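Side-chain contacts in beta-catenin homolog sys-1 (Caenorhabditis elegans, PDB 3C2G), which acts as a transcription coregulator in the Wnt asymmetry pathway, binding the TCF transcription factor pop-1 directly and activating or repressing target genes: residues G456-R461 against T512-T517; T463-F468 against I526-V531; Q520-T525 against P563-N568; C551-L556 against R591-G596. All coordinates share one frame; numbering follows the deposited sequence.

Contact 1: G456-R461 against T512-T517; sequences GLLELR and TRTQST
Leu458, near the start of helix 457-472, lays its isobutyl branch over Thr517 and the neighbouring Thr514. The two main side chains run alongside each other in opposite senses, with Leu458 CG 3.6 Å from the Thr517 CG2 methyl. Further out, Leu458 CD2 lies 3.8 Å from Thr514 CB and 3.9 Å from Thr517 CB, filling the notch between the two threonines. Thr517 points its methyl here because CG2 sits anti to its backbone N, with OG1 (chi1 -54°) turned to another side of CB. The same methyl also comes within 4.2 Å of Glu459 CA, reaching the backbone of the first helix. The hydroxyl of Thr514 is engaged with the carbonyl of Asn511. Beyond the pair, Leu458 also rests on Leu521, Trp504 and Val505, whereas the carboxylate of Glu459 turns elsewhere, its OE2 in a salt bridge with a basic side chain of the bound POP-1 peptide. With an alanine here instead of Leu458, the notch between Thr514 and Thr517 would probably be left unfilled. The junction is therefore aliphatic: carbon surfaces of threonines and a leucine join the starts of two armadillo-domain helices, beside a peptide-binding carboxylate.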
loop_
_atom_site.group_PDB
_atom_site.type_symbol
_atom_site.label_atom_id
_atom_site.label_comp_id
_atom_site.label_asym_id
_atom_site.label_seq_id
_atom_site.Cartn_x
_atom_site.Cartn_y
_atom_site.Cartn_z
ATOM N N GLY A 456 -3.021 4.802 -14.815
ATOM C CA GLY A 456 -3.747 5.803 -14.042
ATOM C C GLY A 456 -4.509 6.858 -14.838
ATOM O O GLY A 456 -5.366 7.551 -14.285
ATOM N N LEU A 457 -4.207 6.967 -16.131
ATOM C CA LEU A 457 -4.745 8.026 -16.985
ATOM C C LEU A 457 -6.277 8.159 -16.981
ATOM O O LEU A 457 -6.811 9.275 -16.935
ATOM C CB LEU A 457 -4.224 7.869 -18.415
ATOM C CG LEU A 457 -4.316 9.072 -19.351
ATOM C CD1 LEU A 457 -3.669 10.317 -18.753
ATOM C CD2 LEU A 457 -3.666 8.728 -20.684
ATOM N N LEU A 458 -6.974 7.030 -17.020
ATOM C CA LEU A 458 -8.429 7.040 -17.062
ATOM C C LEU A 458 -9.036 7.723 -15.839
ATOM O O LEU A 458 -9.943 8.552 -15.965
ATOM C CB LEU A 458 -8.966 5.616 -17.194
ATOM C CG LEU A 458 -10.482 5.420 -17.129
ATOM C CD1 LEU A 458 -11.219 6.261 -18.209
ATOM C CD2 LEU A 458 -10.833 3.943 -17.244
ATOM N N GLU A 459 -8.522 7.367 -14.667
ATOM C CA GLU A 459 -9.030 7.864 -13.407
ATOM C C GLU A 459 -8.643 9.324 -13.240
ATOM O O GLU A 459 -9.389 10.093 -12.636
ATOM C CB GLU A 459 -8.492 7.020 -12.248
ATOM C CG GLU A 459 -9.151 7.312 -10.893
ATOM C CD GLU A 459 -8.680 6.403 -9.760
ATOM O OE1 GLU A 459 -8.351 5.217 -10.013
ATOM O OE2 GLU A 459 -8.660 6.886 -8.603
ATOM N N LEU A 460 -7.484 9.698 -13.783
ATOM C CA LEU A 460 -7.050 11.084 -13.792
ATOM C C LEU A 460 -7.983 11.983 -14.619
ATOM O O LEU A 460 -8.342 13.067 -14.184
ATOM C CB LEU A 460 -5.620 11.211 -14.317
ATOM C CG LEU A 460 -5.108 12.656 -14.459
ATOM C CD1 LEU A 460 -5.106 13.407 -13.119
ATOM C CD2 LEU A 460 -3.735 12.707 -15.082
ATOM N N ARG A 461 -8.357 11.535 -15.810
ATOM C CA ARG A 461 -9.180 12.338 -16.715
ATOM C C ARG A 461 -10.594 12.462 -16.183
ATOM O O ARG A 461 -11.231 13.490 -16.323
ATOM C CB ARG A 461 -9.166 11.747 -18.129
ATOM C CG ARG A 461 -7.790 11.815 -18.748
ATOM C CD ARG A 461 -7.699 11.259 -20.148
ATOM N NE ARG A 461 -6.474 11.783 -20.740
ATOM C CZ ARG A 461 -5.992 11.459 -21.934
ATOM N NH1 ARG A 461 -6.620 10.574 -22.703
ATOM N NH2 ARG A 461 -4.869 12.027 -22.352
ATOM N N THR A 512 -14.094 -5.195 -17.935
ATOM C CA THR A 512 -15.010 -5.017 -16.803
ATOM C C THR A 512 -14.374 -4.315 -15.597
ATOM O O THR A 512 -15.081 -3.747 -14.767
ATOM C CB THR A 512 -15.635 -6.364 -16.360
ATOM O OG1 THR A 512 -14.593 -7.321 -16.128
ATOM C CG2 THR A 512 -16.588 -6.907 -17.437
ATOM N N ARG A 513 -13.046 -4.362 -15.506
ATOM C CA ARG A 513 -12.296 -3.611 -14.501
ATOM C C ARG A 513 -12.477 -2.089 -14.633
ATOM O O ARG A 513 -12.574 -1.381 -13.633
ATOM C CB ARG A 513 -10.802 -3.947 -14.587
ATOM C CG ARG A 513 -10.266 -4.812 -13.443
ATOM C CD ARG A 513 -8.804 -4.454 -13.098
ATOM N NE ARG A 513 -8.686 -3.127 -12.475
ATOM C CZ ARG A 513 -8.190 -2.035 -13.064
ATOM N NH1 ARG A 513 -7.733 -2.073 -14.313
ATOM N NH2 ARG A 513 -8.145 -0.892 -12.390
ATOM N N THR A 514 -12.527 -1.599 -15.869
ATOM C CA THR A 514 -12.504 -0.167 -16.125
ATOM C C THR A 514 -13.863 0.410 -16.535
ATOM O O THR A 514 -13.986 1.616 -16.733
ATOM C CB THR A 514 -11.446 0.190 -17.190
ATOM O OG1 THR A 514 -11.788 -0.417 -18.442
ATOM C CG2 THR A 514 -10.057 -0.277 -16.751
ATOM N N GLN A 515 -14.874 -0.453 -16.633
ATOM C CA GLN A 515 -16.189 -0.078 -17.153
ATOM C C GLN A 515 -16.885 0.995 -16.338
ATOM O O GLN A 515 -17.482 1.922 -16.884
ATOM C CB GLN A 515 -17.093 -1.309 -17.263
ATOM C CG GLN A 515 -16.742 -2.207 -18.439
ATOM C CD GLN A 515 -16.773 -1.466 -19.770
ATOM O OE1 GLN A 515 -17.837 -1.040 -20.230
ATOM N NE2 GLN A 515 -15.601 -1.301 -20.390
ATOM N N SER A 516 -16.808 0.845 -15.027
ATOM C CA SER A 516 -17.384 1.786 -14.099
ATOM C C SER A 516 -16.780 3.208 -14.259
ATOM O O SER A 516 -17.509 4.200 -14.305
ATOM C CB SER A 516 -17.208 1.228 -12.691
ATOM O OG SER A 516 -17.514 2.191 -11.714
ATOM N N THR A 517 -15.461 3.294 -14.381
ATOM C CA THR A 517 -14.775 4.576 -14.503
ATOM C C THR A 517 -15.013 5.236 -15.865
ATOM O O THR A 517 -15.067 6.465 -15.964
ATOM C CB THR A 517 -13.260 4.425 -14.247
ATOM O OG1 THR A 517 -13.059 3.796 -12.980
ATOM C CG2 THR A 517 -12.588 5.765 -14.188
#

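Contact 2: T463-F468 against I526-V531; sequences TILRSF and ISLLLV
Leu528 meets both Leu465 and Phe468, and is the residue of 526-531 that carries the contact. Ile526 comes first and packs on Phe565 and Asn568 of helix 563-579, so this helix is gripped on more than one flank. Two residues on, Leu528 reaches across to helix 457-472, its CG anti to the backbone N (chi1 177°), which projects both methyls at the partner helix. Phe468 CB is met by both methyls, 3.8 Å from Leu528 CD1 and from CD2. CD2 alone goes on to Leu465 CD2, also at 3.8 Å, the two leucine side chains crossing at about a right angle and meeting methyl to methyl. The forked end thus spans Leu465 and the root of Phe468, three residues on, while the phenylalanine ring heads off to Leu440 and Leu443. Leu530, further along, is directed to Asn568 and Val572. Of the 150 Å² buried here, 81 Å² belongs to Leu528. Trimmed to an alanine, the residue loses both methyls, and Leu465 CD2 and Phe468 CB would probably face a gap between the helices. The chemistry is wholly apolar, Phe468 contributing mainly its CB: all three touching residues are buried, and the join depends on close fit, with no polar side-chain group of theirs to fix direction.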
loop_
_atom_site.group_PDB
_atom_site.type_symbol
_atom_site.label_atom_id
_atom_site.label_comp_id
_atom_site.label_asym_id
_atom_site.label_seq_id
_atom_site.Cartn_x
_atom_site.Cartn_y
_atom_site.Cartn_z
ATOM N N THR A 463 -11.285 12.499 -12.978
ATOM C CA THR A 463 -11.155 13.377 -11.803
ATOM C C THR A 463 -10.990 14.839 -12.218
ATOM O O THR A 463 -11.480 15.743 -11.549
ATOM C CB THR A 463 -9.954 12.942 -10.915
ATOM O OG1 THR A 463 -10.133 11.581 -10.514
ATOM C CG2 THR A 463 -9.828 13.801 -9.664
ATOM N N ILE A 464 -10.302 15.063 -13.328
ATOM C CA ILE A 464 -10.121 16.409 -13.848
ATOM C C ILE A 464 -11.464 17.023 -14.262
ATOM O O ILE A 464 -11.726 18.194 -13.971
ATOM C CB ILE A 464 -9.154 16.430 -15.029
ATOM C CG1 ILE A 464 -7.726 16.161 -14.545
ATOM C CG2 ILE A 464 -9.229 17.772 -15.758
ATOM C CD1 ILE A 464 -6.740 15.909 -15.667
ATOM N N LEU A 465 -12.311 16.234 -14.924
ATOM C CA LEU A 465 -13.604 16.734 -15.360
ATOM C C LEU A 465 -14.384 17.186 -14.140
ATOM O O LEU A 465 -15.031 18.243 -14.155
ATOM C CB LEU A 465 -14.394 15.682 -16.142
ATOM C CG LEU A 465 -13.786 15.215 -17.458
ATOM C CD1 LEU A 465 -14.651 14.111 -18.076
ATOM C CD2 LEU A 465 -13.592 16.374 -18.433
ATOM N N ARG A 466 -14.294 16.385 -13.084
ATOM C CA ARG A 466 -14.982 16.679 -11.840
ATOM C C ARG A 466 -14.479 18.000 -11.235
ATOM O O ARG A 466 -15.271 18.829 -10.790
ATOM C CB ARG A 466 -14.805 15.525 -10.855
ATOM C CG ARG A 466 -16.087 15.119 -10.171
ATOM C CD ARG A 466 -16.285 15.840 -8.883
ATOM N NE ARG A 466 -17.703 15.993 -8.564
ATOM C CZ ARG A 466 -18.281 15.477 -7.488
ATOM N NH1 ARG A 466 -17.553 14.762 -6.632
ATOM N NH2 ARG A 466 -19.572 15.686 -7.264
ATOM N N SER A 467 -13.167 18.191 -11.231
ATOM C CA SER A 467 -12.584 19.431 -10.745
ATOM C C SER A 467 -13.158 20.667 -11.449
ATOM O O SER A 467 -13.487 21.645 -10.789
ATOM C CB SER A 467 -11.057 19.397 -10.866
ATOM O OG SER A 467 -10.517 18.617 -9.817
ATOM N N PHE A 468 -13.265 20.607 -12.776
ATOM C CA PHE A 468 -13.814 21.694 -13.564
ATOM C C PHE A 468 -15.283 21.908 -13.247
ATOM O O PHE A 468 -15.721 23.043 -13.080
ATOM C CB PHE A 468 -13.620 21.443 -15.060
ATOM C CG PHE A 468 -12.226 21.692 -15.531
ATOM C CD1 PHE A 468 -11.630 22.930 -15.349
ATOM C CD2 PHE A 468 -11.499 20.691 -16.176
ATOM C CE1 PHE A 468 -10.316 23.158 -15.790
ATOM C CE2 PHE A 468 -10.181 20.921 -16.614
ATOM C CZ PHE A 468 -9.599 22.148 -16.419
ATOM N N ILE A 526 -20.814 15.025 -20.159
ATOM C CA ILE A 526 -22.123 15.601 -20.449
ATOM C C ILE A 526 -22.418 16.713 -19.425
ATOM O O ILE A 526 -22.883 17.804 -19.764
ATOM C CB ILE A 526 -23.235 14.508 -20.437
ATOM C CG1 ILE A 526 -22.949 13.417 -21.479
ATOM C CG2 ILE A 526 -24.623 15.115 -20.652
ATOM C CD1 ILE A 526 -22.498 13.925 -22.843
ATOM N N SER A 527 -22.090 16.434 -18.174
ATOM C CA SER A 527 -22.432 17.317 -17.085
ATOM C C SER A 527 -21.560 18.569 -17.099
ATOM O O SER A 527 -22.011 19.657 -16.750
ATOM C CB SER A 527 -22.322 16.545 -15.772
ATOM O OG SER A 527 -22.173 17.413 -14.686
ATOM N N LEU A 528 -20.317 18.428 -17.531
ATOM C CA LEU A 528 -19.436 19.583 -17.643
ATOM C C LEU A 528 -19.786 20.477 -18.851
ATOM O O LEU A 528 -19.599 21.695 -18.800
ATOM C CB LEU A 528 -17.966 19.148 -17.670
ATOM C CG LEU A 528 -16.888 20.219 -17.853
ATOM C CD1 LEU A 528 -16.983 21.313 -16.814
ATOM C CD2 LEU A 528 -15.516 19.590 -17.832
ATOM N N LEU A 529 -20.283 19.888 -19.932
ATOM C CA LEU A 529 -20.674 20.690 -21.080
ATOM C C LEU A 529 -21.876 21.573 -20.711
ATOM O O LEU A 529 -21.939 22.736 -21.120
ATOM C CB LEU A 529 -20.973 19.824 -22.290
ATOM C CG LEU A 529 -19.780 19.091 -22.903
ATOM C CD1 LEU A 529 -20.260 18.154 -24.003
ATOM C CD2 LEU A 529 -18.718 20.056 -23.434
ATOM N N LEU A 530 -22.786 21.024 -19.901
ATOM C CA LEU A 530 -23.909 21.769 -19.330
ATOM C C LEU A 530 -23.482 22.941 -18.440
ATOM O O LEU A 530 -23.958 24.079 -18.607
ATOM C CB LEU A 530 -24.810 20.834 -18.532
ATOM C CG LEU A 530 -25.699 19.957 -19.410
ATOM C CD1 LEU A 530 -26.554 19.068 -18.548
ATOM C CD2 LEU A 530 -26.574 20.819 -20.353
ATOM N N VAL A 531 -22.594 22.649 -17.494
ATOM C CA VAL A 531 -22.084 23.651 -16.581
ATOM C C VAL A 531 -21.421 24.781 -17.356
ATOM O O VAL A 531 -21.697 25.933 -17.085
ATOM C CB VAL A 531 -21.125 23.034 -15.529
ATOM C CG1 VAL A 531 -20.414 24.105 -14.772
ATOM C CG2 VAL A 531 -21.904 22.145 -14.557
#

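Contact 3: Q520-T525 against P563-N568; sequences QLVERT and PTFIHN
The side chains of Glu523 and Phe565 cross at about a right angle, and Glu523 CG lies over one face of the ring. This methylene sits 3.9 Å from the ring centroid, 28° off the normal, which makes a CH-pi contact; the nearest ring atom is Phe565 CD1, 3.5 Å from Glu523 CG. With CG of Phe565 anti to its backbone N (chi1 179°), the ring reaches out from helix 563-579 to lie under the glutamate's stem. Beyond CG the acid continues extended, and its carboxylate is turned 35° from the ring plane. The charged end is tied down outside the stack: OE2 makes a salt bridge with Lys562 and OE1 bonds to Gln519 NE2, which probably limits the stem's freedom to swing off the ring. At the far end of the ring, Val522 CG1 comes obliquely to within 4.0 Å of Phe565 CZ. Within helix 515-535, Thr525 OG1 donates to Leu521 O (2.8 Å), an oxygen that also accepts the Thr525 amide. Helix 515-535 thus carries Phe565 on one flank; Ile526 of the same helix and Leu555 of the connection before helix 563-579 also touch the ring, while Leu521 and Thr525 pack on helices 457-472 and 494-507.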
loop_
_atom_site.group_PDB
_atom_site.type_symbol
_atom_site.label_atom_id
_atom_site.label_comp_id
_atom_site.label_asym_id
_atom_site.label_seq_id
_atom_site.Cartn_x
_atom_site.Cartn_y
_atom_site.Cartn_z
ATOM N N GLN A 520 -18.362 6.845 -15.673
ATOM C CA GLN A 520 -18.356 8.107 -14.919
ATOM C C GLN A 520 -17.691 9.264 -15.675
ATOM O O GLN A 520 -18.058 10.413 -15.473
ATOM C CB GLN A 520 -17.825 7.960 -13.481
ATOM C CG GLN A 520 -16.312 7.962 -13.322
ATOM C CD GLN A 520 -15.824 8.131 -11.862
ATOM O OE1 GLN A 520 -16.615 8.137 -10.908
ATOM N NE2 GLN A 520 -14.502 8.260 -11.700
ATOM N N LEU A 521 -16.740 8.954 -16.551
ATOM C CA LEU A 521 -16.082 9.963 -17.377
ATOM C C LEU A 521 -17.056 10.515 -18.407
ATOM O O LEU A 521 -17.063 11.718 -18.685
ATOM C CB LEU A 521 -14.858 9.373 -18.088
ATOM C CG LEU A 521 -13.983 10.356 -18.872
ATOM C CD1 LEU A 521 -12.549 9.931 -18.839
ATOM C CD2 LEU A 521 -14.448 10.522 -20.317
ATOM N N VAL A 522 -17.857 9.617 -18.980
ATOM C CA VAL A 522 -18.859 9.966 -19.965
ATOM C C VAL A 522 -19.887 10.920 -19.356
ATOM O O VAL A 522 -20.191 11.970 -19.944
ATOM C CB VAL A 522 -19.528 8.692 -20.525
ATOM C CG1 VAL A 522 -20.807 9.020 -21.267
ATOM C CG2 VAL A 522 -18.556 7.960 -21.441
ATOM N N GLU A 523 -20.386 10.558 -18.168
ATOM C CA GLU A 523 -21.401 11.334 -17.458
ATOM C C GLU A 523 -20.869 12.706 -17.089
ATOM O O GLU A 523 -21.552 13.721 -17.263
ATOM C CB GLU A 523 -21.862 10.601 -16.192
ATOM C CG GLU A 523 -22.643 9.318 -16.466
ATOM C CD GLU A 523 -23.043 8.564 -15.199
ATOM O OE1 GLU A 523 -23.019 7.305 -15.229
ATOM O OE2 GLU A 523 -23.386 9.219 -14.176
ATOM N N ARG A 524 -19.639 12.737 -16.596
ATOM C CA ARG A 524 -19.018 13.986 -16.205
ATOM C C ARG A 524 -18.787 14.892 -17.401
ATOM O O ARG A 524 -18.845 16.106 -17.264
ATOM C CB ARG A 524 -17.725 13.740 -15.416
ATOM C CG ARG A 524 -18.000 13.286 -14.010
ATOM C CD ARG A 524 -16.773 12.802 -13.300
ATOM N NE ARG A 524 -17.106 12.395 -11.940
ATOM C CZ ARG A 524 -16.207 12.052 -11.022
ATOM N NH1 ARG A 524 -14.918 12.083 -11.322
ATOM N NH2 ARG A 524 -16.595 11.709 -9.800
ATOM N N THR A 525 -18.548 14.303 -18.568
ATOM C CA THR A 525 -18.404 15.071 -19.788
ATOM C C THR A 525 -19.723 15.787 -20.099
ATOM O O THR A 525 -19.753 17.005 -20.276
ATOM C CB THR A 525 -18.000 14.168 -20.971
ATOM O OG1 THR A 525 -16.728 13.565 -20.705
ATOM C CG2 THR A 525 -17.915 14.966 -22.244
ATOM N N PRO A 563 -31.376 8.619 -13.740
ATOM C CA PRO A 563 -32.319 9.650 -14.202
ATOM C C PRO A 563 -31.680 11.005 -14.499
ATOM O O PRO A 563 -32.116 11.716 -15.409
ATOM C CB PRO A 563 -33.300 9.775 -13.034
ATOM C CG PRO A 563 -32.506 9.380 -11.839
ATOM C CD PRO A 563 -31.577 8.292 -12.315
ATOM N N THR A 564 -30.657 11.355 -13.730
ATOM C CA THR A 564 -29.951 12.612 -13.906
ATOM C C THR A 564 -29.085 12.593 -15.175
ATOM O O THR A 564 -28.856 13.632 -15.791
ATOM C CB THR A 564 -29.109 12.962 -12.646
ATOM O OG1 THR A 564 -28.383 14.176 -12.866
ATOM C CG2 THR A 564 -28.118 11.841 -12.303
ATOM N N PHE A 565 -28.616 11.406 -15.556
ATOM C CA PHE A 565 -27.819 11.233 -16.768
ATOM C C PHE A 565 -28.694 11.383 -18.011
ATOM O O PHE A 565 -28.325 12.091 -18.946
ATOM C CB PHE A 565 -27.096 9.878 -16.754
ATOM C CG PHE A 565 -26.270 9.604 -17.986
ATOM C CD1 PHE A 565 -25.292 10.502 -18.408
ATOM C CD2 PHE A 565 -26.456 8.429 -18.713
ATOM C CE1 PHE A 565 -24.517 10.239 -19.547
ATOM C CE2 PHE A 565 -25.693 8.156 -19.849
ATOM C CZ PHE A 565 -24.721 9.065 -20.267
ATOM N N ILE A 566 -29.850 10.724 -17.995
ATOM C CA ILE A 566 -30.855 10.819 -19.049
ATOM C C ILE A 566 -31.284 12.270 -19.269
ATOM O O ILE A 566 -31.304 12.769 -20.404
ATOM C CB ILE A 566 -32.097 9.958 -18.697
ATOM C CG1 ILE A 566 -31.718 8.471 -18.636
ATOM C CG2 ILE A 566 -33.245 10.207 -19.685
ATOM C CD1 ILE A 566 -32.816 7.573 -18.086
ATOM N N HIS A 567 -31.626 12.940 -18.175
ATOM C CA HIS A 567 -32.059 14.322 -18.245
ATOM C C HIS A 567 -30.946 15.178 -18.831
ATOM O O HIS A 567 -31.213 16.055 -19.657
ATOM C CB HIS A 567 -32.465 14.841 -16.867
ATOM C CG HIS A 567 -32.921 16.269 -16.871
ATOM N ND1 HIS A 567 -34.136 16.662 -17.394
ATOM C CD2 HIS A 567 -32.327 17.397 -16.415
ATOM C CE1 HIS A 567 -34.268 17.971 -17.266
ATOM N NE2 HIS A 567 -33.183 18.441 -16.675
ATOM N N ASN A 568 -29.706 14.911 -18.419
ATOM C CA ASN A 568 -28.564 15.696 -18.891
ATOM C C ASN A 568 -28.338 15.507 -20.391
ATOM O O ASN A 568 -28.084 16.458 -21.135
ATOM C CB ASN A 568 -27.300 15.359 -18.088
ATOM C CG ASN A 568 -27.217 16.130 -16.781
ATOM O OD1 ASN A 568 -27.975 17.073 -16.546
ATOM N ND2 ASN A 568 -26.290 15.744 -15.933
#

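Contact 4: C551-L556 against R591-G596; sequences CPLNLL and RPMLEG
Leu553, on the short 3-10 stretch 552-556, is the bump that fits between Met593 and Leu594 of helix 591-598. It forks: CD1 lies 3.9 Å from the Met593 CE methyl, while CD2 is 3.9 Å from Leu594 CD2. Its end is thereby lodged in the groove between two consecutive side chains of the helix. The fit differs on the two sides, for Leu553 crosses Leu594 at about a right angle but slides past Met593 in the reverse direction. Met593, modelled as selenomethionine, is bent at both chi2 and chi3 (-133° and 69°). That curl brings CE to Leu553 and leaves SE against Leu556, which offers it CB at 4.1 Å and its backbone O at 3.7 Å. The hooked side chain therefore bridges both leucines. Behind them, Leu556 also touches Val569 and Leu594 touches Leu570, so helix 563-579 packs against the same apolar cluster. Polar ties flank it: Asn554 ND2 bonds to Thr588 O, and the Met593 amide to Asp590 OD1. This is the layered helix packing of an armadillo domain, here near the C-terminal end of the chain, where a 3-10 turn in the connection between helices supplies part of the apolar core.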
loop_
_atom_site.group_PDB
_atom_site.type_symbol
_atom_site.label_atom_id
_atom_site.label_comp_id
_atom_site.label_asym_id
_atom_site.label_seq_id
_atom_site.Cartn_x
_atom_site.Cartn_y
_atom_site.Cartn_z
ATOM N N CYS A 551 -23.721 12.305 -31.775
ATOM C CA CYS A 551 -24.993 12.388 -31.054
ATOM C C CYS A 551 -24.982 11.789 -29.643
ATOM O O CYS A 551 -24.982 10.569 -29.497
ATOM C CB CYS A 551 -26.078 11.681 -31.860
ATOM S SG CYS A 551 -27.714 11.965 -31.168
ATOM N N PRO A 552 -24.993 12.644 -28.603
ATOM C CA PRO A 552 -24.999 12.148 -27.220
ATOM C C PRO A 552 -26.196 11.252 -26.909
ATOM O O PRO A 552 -26.074 10.341 -26.097
ATOM C CB PRO A 552 -25.055 13.428 -26.381
ATOM C CG PRO A 552 -24.505 14.488 -27.278
ATOM C CD PRO A 552 -24.980 14.118 -28.649
ATOM N N LEU A 553 -27.327 11.489 -27.575
ATOM C CA LEU A 553 -28.520 10.666 -27.383
ATOM C C LEU A 553 -28.229 9.170 -27.492
ATOM O O LEU A 553 -28.828 8.364 -26.777
ATOM C CB LEU A 553 -29.653 11.080 -28.333
ATOM C CG LEU A 553 -31.046 10.472 -28.082
ATOM C CD1 LEU A 553 -31.487 10.579 -26.603
ATOM C CD2 LEU A 553 -32.108 11.081 -28.993
ATOM N N ASN A 554 -27.281 8.815 -28.357
ATOM C CA ASN A 554 -26.868 7.421 -28.541
ATOM C C ASN A 554 -26.214 6.785 -27.297
ATOM O O ASN A 554 -26.061 5.567 -27.226
ATOM C CB ASN A 554 -25.963 7.290 -29.777
ATOM C CG ASN A 554 -26.702 7.577 -31.088
ATOM O OD1 ASN A 554 -27.895 7.294 -31.226
ATOM N ND2 ASN A 554 -25.988 8.143 -32.058
ATOM N N LEU A 555 -25.836 7.616 -26.325
ATOM C CA LEU A 555 -25.369 7.142 -25.016
ATOM C C LEU A 555 -26.469 6.410 -24.238
ATOM O O LEU A 555 -26.189 5.687 -23.286
ATOM C CB LEU A 555 -24.888 8.323 -24.177
ATOM C CG LEU A 555 -23.425 8.732 -24.010
ATOM C CD1 LEU A 555 -22.478 8.175 -25.069
ATOM C CD2 LEU A 555 -23.369 10.254 -23.982
ATOM N N LEU A 556 -27.717 6.624 -24.640
ATOM C CA LEU A 556 -28.865 6.081 -23.924
ATOM C C LEU A 556 -29.364 4.795 -24.542
ATOM O O LEU A 556 -30.308 4.197 -24.037
ATOM C CB LEU A 556 -30.012 7.085 -23.894
ATOM C CG LEU A 556 -29.822 8.435 -23.211
ATOM C CD1 LEU A 556 -31.164 9.150 -23.163
ATOM C CD2 LEU A 556 -29.242 8.287 -21.821
ATOM N N ARG A 591 -35.320 6.719 -32.770
ATOM C CA ARG A 591 -36.483 7.577 -32.594
ATOM C C ARG A 591 -37.574 7.009 -31.657
ATOM O O ARG A 591 -38.079 7.741 -30.805
ATOM C CB ARG A 591 -37.063 7.969 -33.957
ATOM C CG ARG A 591 -37.903 9.226 -33.908
ATOM C CD ARG A 591 -38.779 9.388 -35.140
ATOM N NE ARG A 591 -39.821 10.382 -34.892
ATOM C CZ ARG A 591 -39.756 11.659 -35.262
ATOM N NH1 ARG A 591 -38.703 12.127 -35.926
ATOM N NH2 ARG A 591 -40.760 12.473 -34.971
ATOM N N PRO A 592 -37.949 5.716 -31.811
ATOM C CA PRO A 592 -38.964 5.154 -30.907
ATOM C C PRO A 592 -38.543 5.179 -29.442
ATOM O O PRO A 592 -39.387 5.346 -28.560
ATOM C CB PRO A 592 -39.109 3.702 -31.386
ATOM C CG PRO A 592 -38.631 3.715 -32.785
ATOM C CD PRO A 592 -37.515 4.716 -32.807
HETATM N N MSE A 593 -37.250 5.017 -29.188
HETATM C CA MSE A 593 -36.734 5.144 -27.832
HETATM C C MSE A 593 -36.946 6.548 -27.258
HETATM O O MSE A 593 -37.313 6.699 -26.094
HETATM C CB MSE A 593 -35.263 4.773 -27.777
HETATM C CG MSE A 593 -34.759 4.623 -26.368
HETATM SE SE MSE A 593 -33.084 5.568 -26.114
HETATM C CE MSE A 593 -33.693 7.420 -26.257
ATOM N N LEU A 594 -36.714 7.568 -28.077
ATOM C CA LEU A 594 -36.916 8.946 -27.651
ATOM C C LEU A 594 -38.400 9.245 -27.416
ATOM O O LEU A 594 -38.745 9.997 -26.508
ATOM C CB LEU A 594 -36.304 9.924 -28.662
ATOM C CG LEU A 594 -36.448 11.433 -28.439
ATOM C CD1 LEU A 594 -35.862 11.864 -27.107
ATOM C CD2 LEU A 594 -35.793 12.185 -29.575
ATOM N N GLU A 595 -39.269 8.651 -28.234
ATOM C CA GLU A 595 -40.714 8.809 -28.062
ATOM C C GLU A 595 -41.138 8.168 -26.748
ATOM O O GLU A 595 -41.910 8.754 -25.986
ATOM C CB GLU A 595 -41.492 8.217 -29.242
ATOM N N GLY A 596 -40.600 6.978 -26.481
ATOM C CA GLY A 596 -40.772 6.311 -25.192
ATOM C C GLY A 596 -40.496 7.222 -24.006
ATOM O O GLY A 596 -41.249 7.215 -23.028
#

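Overall arrangement
From the N-terminal side, helix 457-472 supplies the first segments of contacts 1 and 2 in turn. The start of helix 515-535 closes contact 1, and 526-531, farther along, closes contact 2, so the two loops cross. Between them 520-525 opens contact 3, which closes at 563-568 and crosses contact 2. Contact 4 opens at 551-556, before contact 3 closes, and ends at 591-596, crossing contact 3. Contact 1 is in series with contacts 3 and 4, as contact 2 is with 4. Contacts 2 and 3 have centres 10 Å apart, and Leu555 touches residues of both. The overlapping loops stitch helices 457-472, 515-535, 563-579 and 591-598 into one continuous C-terminal stack.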